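Long-range contact in SnoN,Epimerase SnoN (Streptomyces nogalater, PDB 5EP9), which acts as a non-heme iron, 2-oxoglutarate-dependent epimerase in the biosynthesis of the polyketide nogalamycin: residues 78-91 / 123-137. Numbering follows the deposited sequence.
With AKG (2-oxoglutaric acid), chain E.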
loop_
_atom_site.group_PDB
_atom_site.type_symbol
_atom_site.label_atom_id
_atom_site.label_comp_id
_atom_site.label_asym_id
_atom_site.label_seq_id
_atom_site.Cartn_x
_atom_site.Cartn_y
_atom_site.Cartn_z
ATOM N N SER A 78 7.229 11.598 13.888
ATOM C CA SER A 78 7.202 13.041 13.489
ATOM C C SER A 78 7.372 13.798 14.785
ATOM O O SER A 78 7.544 13.194 15.850
ATOM C CB SER A 78 5.917 13.429 12.695
ATOM O OG SER A 78 4.697 13.258 13.454
ATOM N N GLY A 79 7.364 15.107 14.696
ATOM C CA GLY A 79 7.375 15.984 15.921
ATOM C C GLY A 79 6.130 15.730 16.749
ATOM O O GLY A 79 6.211 15.573 17.967
ATOM N N ALA A 80 5.006 15.597 16.030
ATOM C CA ALA A 80 3.663 15.248 16.596
ATOM C C ALA A 80 3.654 13.954 17.440
ATOM O O ALA A 80 2.892 13.856 18.438
ATOM C CB ALA A 80 2.577 15.151 15.503
ATOM N N GLY A 81 4.493 12.980 17.044
ATOM C CA GLY A 81 4.621 11.682 17.764
ATOM C C GLY A 81 4.735 10.526 16.792
ATOM O O GLY A 81 5.135 10.697 15.665
ATOM N N THR A 82 4.279 9.364 17.222
ATOM C CA THR A 82 4.392 8.179 16.420
ATOM C C THR A 82 3.217 7.946 15.474
ATOM O O THR A 82 2.118 7.550 15.839
ATOM C CB THR A 82 4.626 6.923 17.250
ATOM O OG1 THR A 82 5.774 7.139 18.094
ATOM C CG2 THR A 82 4.822 5.681 16.347
ATOM N N VAL A 83 3.596 8.013 14.220
ATOM C CA VAL A 83 2.703 7.805 13.107
ATOM C C VAL A 83 2.421 6.329 13.009
ATOM O O VAL A 83 1.277 5.912 12.873
ATOM C CB VAL A 83 3.297 8.353 11.787
ATOM C CG1 VAL A 83 2.338 8.111 10.676
ATOM C CG2 VAL A 83 3.611 9.876 11.854
ATOM N N MET A 84 3.485 5.552 13.034
ATOM C CA MET A 84 3.382 4.101 12.962
ATOM C C MET A 84 4.714 3.390 13.201
ATOM O O MET A 84 5.769 3.988 13.096
ATOM C CB MET A 84 2.859 3.597 11.610
ATOM C CG MET A 84 3.753 3.953 10.435
ATOM S SD MET A 84 3.004 3.159 8.967
ATOM C CE MET A 84 1.527 4.157 8.725
ATOM N N ASP A 85 4.604 2.083 13.392
ATOM C CA ASP A 85 5.775 1.173 13.327
ATOM C C ASP A 85 5.477 0.266 12.149
ATOM O O ASP A 85 4.299 -0.099 11.932
ATOM C CB ASP A 85 5.919 0.350 14.582
ATOM C CG ASP A 85 6.321 1.197 15.810
ATOM O OD1 ASP A 85 7.489 1.672 15.911
ATOM O OD2 ASP A 85 5.418 1.393 16.676
ATOM N N TYR A 86 6.516 -0.100 11.411
ATOM C CA TYR A 86 6.327 -0.986 10.305
ATOM C C TYR A 86 7.496 -1.898 10.102
ATOM O O TYR A 86 8.657 -1.610 10.481
ATOM C CB TYR A 86 6.009 -0.245 9.010
ATOM C CG TYR A 86 7.092 0.623 8.498
ATOM C CD1 TYR A 86 7.282 1.921 9.008
ATOM C CD2 TYR A 86 7.929 0.186 7.497
ATOM C CE1 TYR A 86 8.281 2.735 8.489
ATOM C CE2 TYR A 86 8.951 0.981 6.980
ATOM C CZ TYR A 86 9.127 2.256 7.480
ATOM O OH TYR A 86 10.153 2.985 6.928
ATOM N N VAL A 87 7.170 -3.031 9.579
ATOM C CA VAL A 87 8.200 -3.968 9.140
ATOM C C VAL A 87 8.388 -3.699 7.659
ATOM O O VAL A 87 7.472 -3.918 6.877
ATOM C CB VAL A 87 7.816 -5.461 9.405
ATOM C CG1 VAL A 87 8.940 -6.405 8.939
ATOM C CG2 VAL A 87 7.529 -5.655 10.856
ATOM N N ALA A 88 9.603 -3.303 7.289
ATOM C CA ALA A 88 9.972 -2.901 5.908
ATOM C C ALA A 88 10.310 -4.135 5.085
ATOM O O ALA A 88 10.877 -5.095 5.598
ATOM C CB ALA A 88 11.212 -2.024 5.925
ATOM N N ASP A 89 9.846 -4.118 3.852
ATOM C CA ASP A 89 10.139 -5.175 2.893
ATOM C C ASP A 89 9.863 -6.579 3.497
ATOM O O ASP A 89 10.708 -7.484 3.428
ATOM C CB ASP A 89 11.594 -5.053 2.466
ATOM C CG ASP A 89 11.919 -3.688 1.836
ATOM O OD1 ASP A 89 11.367 -3.378 0.741
ATOM O OD2 ASP A 89 12.647 -2.894 2.526
ATOM N N ALA A 90 8.704 -6.709 4.117
ATOM C CA ALA A 90 8.412 -7.850 4.963
ATOM C C ALA A 90 8.392 -9.174 4.217
ATOM O O ALA A 90 8.770 -10.219 4.772
ATOM C CB ALA A 90 7.120 -7.633 5.671
ATOM N N GLN A 91 8.117 -9.067 2.935
ATOM C CA GLN A 91 8.130 -10.214 2.058
ATOM C C GLN A 91 9.463 -10.843 1.835
ATOM O O GLN A 91 9.508 -11.933 1.453
ATOM C CB GLN A 91 7.491 -9.918 0.721
ATOM C CG GLN A 91 8.381 -9.250 -0.336
ATOM C CD GLN A 91 8.636 -7.736 -0.110
ATOM O OE1 GLN A 91 8.171 -7.143 0.824
ATOM N NE2 GLN A 91 9.412 -7.170 -0.965
ATOM N N LEU A 123 6.013 -5.234 0.210
ATOM C CA LEU A 123 4.976 -5.324 1.219
ATOM C C LEU A 123 5.498 -4.827 2.539
ATOM O O LEU A 123 6.575 -5.245 2.972
ATOM C CB LEU A 123 4.430 -6.707 1.345
ATOM C CG LEU A 123 3.242 -6.870 2.347
ATOM C CD1 LEU A 123 2.232 -7.884 1.890
ATOM C CD2 LEU A 123 3.694 -7.201 3.768
ATOM N N GLU A 124 4.700 -4.010 3.203
ATOM C CA GLU A 124 4.980 -3.635 4.626
ATOM C C GLU A 124 3.935 -4.091 5.613
ATOM O O GLU A 124 2.776 -4.138 5.282
ATOM C CB GLU A 124 5.174 -2.134 4.730
ATOM C CG GLU A 124 6.428 -1.648 3.982
ATOM C CD GLU A 124 6.496 -0.077 3.879
ATOM O OE1 GLU A 124 5.478 0.613 4.128
ATOM O OE2 GLU A 124 7.582 0.462 3.647
ATOM N N VAL A 125 4.336 -4.394 6.842
ATOM C CA VAL A 125 3.407 -4.684 7.894
ATOM C C VAL A 125 3.248 -3.422 8.719
ATOM O O VAL A 125 4.240 -2.954 9.223
ATOM C CB VAL A 125 3.925 -5.814 8.789
ATOM C CG1 VAL A 125 3.005 -6.097 9.959
ATOM C CG2 VAL A 125 4.123 -7.098 7.999
ATOM N N LEU A 126 2.013 -2.955 8.949
ATOM C CA LEU A 126 1.808 -1.667 9.607
ATOM C C LEU A 126 1.145 -1.840 10.945
ATOM O O LEU A 126 0.210 -2.581 11.059
ATOM C CB LEU A 126 0.997 -0.691 8.759
ATOM C CG LEU A 126 1.436 -0.546 7.315
ATOM C CD1 LEU A 126 0.507 0.436 6.598
ATOM C CD2 LEU A 126 2.844 -0.047 7.204
ATOM N N LEU A 127 1.650 -1.118 11.930
ATOM C CA LEU A 127 1.097 -1.070 13.275
ATOM C C LEU A 127 0.907 0.396 13.757
ATOM O O LEU A 127 1.847 1.160 13.783
ATOM C CB LEU A 127 2.072 -1.735 14.222
ATOM C CG LEU A 127 1.813 -1.630 15.721
ATOM C CD1 LEU A 127 0.524 -2.336 16.106
ATOM C CD2 LEU A 127 2.999 -2.187 16.515
ATOM N N LYS A 128 -0.303 0.715 14.141
ATOM C CA LYS A 128 -0.598 1.872 14.980
ATOM C C LYS A 128 -1.191 1.460 16.260
ATOM O O LYS A 128 -2.178 0.764 16.308
ATOM C CB LYS A 128 -1.635 2.843 14.377
ATOM C CG LYS A 128 -1.194 3.686 13.269
ATOM C CD LYS A 128 -2.297 4.772 13.052
ATOM C CE LYS A 128 -2.046 5.546 11.773
ATOM N NZ LYS A 128 -1.269 6.777 11.993
ATOM N N GLU A 129 -0.569 1.899 17.314
ATOM C CA GLU A 129 -1.033 1.616 18.636
ATOM C C GLU A 129 -0.532 2.604 19.629
ATOM O O GLU A 129 0.434 3.300 19.398
ATOM C CB GLU A 129 -0.547 0.226 19.100
ATOM C CG GLU A 129 0.946 0.184 19.368
ATOM C CD GLU A 129 1.417 -1.167 19.865
ATOM O OE1 GLU A 129 0.582 -2.092 20.114
ATOM O OE2 GLU A 129 2.640 -1.268 20.042
ATOM N N ASN A 130 -1.273 2.682 20.726
ATOM C CA ASN A 130 -0.875 3.496 21.913
ATOM C C ASN A 130 0.002 2.696 22.889
ATOM O O ASN A 130 -0.355 1.604 23.284
ATOM C CB ASN A 130 -2.093 4.007 22.624
ATOM C CG ASN A 130 -2.952 4.847 21.702
ATOM O OD1 ASN A 130 -2.508 5.845 21.200
ATOM N ND2 ASN A 130 -4.182 4.446 21.511
ATOM N N LYS A 131 1.154 3.227 23.205
ATOM C CA LYS A 131 2.053 2.619 24.177
ATOM C C LYS A 131 2.053 3.591 25.328
ATOM O O LYS A 131 1.516 4.717 25.245
ATOM C CB LYS A 131 3.524 2.467 23.668
ATOM C CG LYS A 131 3.818 1.587 22.460
ATOM C CD LYS A 131 5.103 2.065 21.757
ATOM C CE LYS A 131 5.302 1.562 20.318
ATOM N NZ LYS A 131 4.591 2.385 19.304
ATOM N N GLU A 132 2.752 3.175 26.366
ATOM C CA GLU A 132 3.056 4.042 27.476
ATOM C C GLU A 132 3.929 5.223 27.109
ATOM O O GLU A 132 4.995 5.062 26.595
ATOM C CB GLU A 132 3.828 3.237 28.535
ATOM C CG GLU A 132 3.084 2.011 29.055
ATOM C CD GLU A 132 1.826 2.378 29.834
ATOM O OE1 GLU A 132 1.546 3.582 30.065
ATOM O OE2 GLU A 132 1.105 1.452 30.211
ATOM N N LYS A 133 3.440 6.403 27.405
ATOM C CA LYS A 133 4.125 7.675 27.077
ATOM C C LYS A 133 4.346 7.906 25.581
ATOM O O LYS A 133 5.005 8.887 25.197
ATOM C CB LYS A 133 5.497 7.840 27.807
ATOM C CG LYS A 133 5.802 9.308 28.123
ATOM C CD LYS A 133 6.775 9.515 29.269
ATOM C CE LYS A 133 5.931 9.822 30.474
ATOM N NZ LYS A 133 6.774 10.211 31.608
ATOM N N ASP A 134 3.731 7.078 24.750
ATOM C CA ASP A 134 3.827 7.222 23.306
ATOM C C ASP A 134 2.488 6.962 22.635
ATOM O O ASP A 134 2.153 5.879 22.213
ATOM C CB ASP A 134 4.918 6.294 22.764
ATOM C CG ASP A 134 5.130 6.469 21.251
ATOM O OD1 ASP A 134 5.118 7.606 20.769
ATOM O OD2 ASP A 134 5.240 5.475 20.522
ATOM N N ALA A 135 1.744 8.018 22.470
ATOM C CA ALA A 135 0.440 7.955 21.815
ATOM C C ALA A 135 0.610 7.911 20.303
ATOM O O ALA A 135 1.429 8.573 19.720
ATOM C CB ALA A 135 -0.466 9.161 22.218
ATOM N N SER A 136 -0.218 7.095 19.709
ATOM C CA SER A 136 -0.476 7.076 18.290
ATOM C C SER A 136 -0.935 8.481 17.815
ATOM O O SER A 136 -1.789 9.068 18.416
ATOM C CB SER A 136 -1.620 6.063 18.040
ATOM O OG SER A 136 -1.939 5.960 16.699
ATOM N N VAL A 137 -0.435 8.888 16.651
ATOM C CA VAL A 137 -0.856 10.098 15.957
ATOM C C VAL A 137 -1.360 9.755 14.552
ATOM O O VAL A 137 -1.123 8.633 14.068
ATOM C CB VAL A 137 0.221 11.195 15.965
ATOM C CG1 VAL A 137 0.659 11.465 17.418
ATOM C CG2 VAL A 137 1.401 10.849 15.050
HETATM C C1 AKG E . -0.332 3.872 2.217
HETATM O O1 AKG E . 0.058 4.373 1.131
HETATM O O2 AKG E . -0.686 2.672 2.311
HETATM C C2 AKG E . -0.434 4.724 3.425
HETATM O O5 AKG E . -0.107 5.925 3.346
HETATM C C3 AKG E . -0.929 4.055 4.729
HETATM C C4 AKG E . -1.205 4.986 5.905
HETATM C C5 AKG E . -1.657 4.321 7.185
HETATM O O3 AKG E . -1.864 3.094 7.196
HETATM O O4 AKG E . -1.775 5.012 8.244
HETATM O O HOH W 1 0.325 5.428 15.453
HETATM O O HOH W 2 9.379 -1.652 2.880
#
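Lys128 reaches across to Val83, Lys128 NZ 2.8 Å from Val83 O, in the carbonyl plane and on a lone pair. A long, flexible lysine suits this place: bent at its last torsion (chi4 -93°), it also gives NZ to Val137 O and Thr139 OG1, while its CE lies against O4 of 2-oxoglutarate. Shortened to an alanine, the residue would probably leave both carbonyls and the Thr139 hydroxyl without their shared ammonium and a gap beside O4. Met84 and Leu126 add apolar surface here: the methionine's bend (chi3 71°) puts Met84 CE 3.4 Å from O4, and Leu126 splits its branches, CD2 3.7 Å from Met84 SD and CD1 3.6 Å from the ligand's O3. Strands 82-87 and 123-128, both in the first SnoN part (14-202), run antiparallel in the larger sheet of the cupin-type double-stranded beta-helix; on its other edge strand 82-87 has a classic beta bulge, Val83 and Met84 both facing Trp76. Glu124, extended, lies alongside Tyr86, OE2 3.6 Å from Tyr86 CE2, planes 37° apart. On the other face compact, beta-branched Val87 and Val125 pack against helix 54-70. Lys131, long enough to span two carboxylates, brings NZ 2.9 Å from Asp85 OD2, nearly along its C-O axis, and weakly bridges Asp134 OD2. Asp134 OD1 takes Thr82 OG1 on its syn lone pair at 2.8 Å.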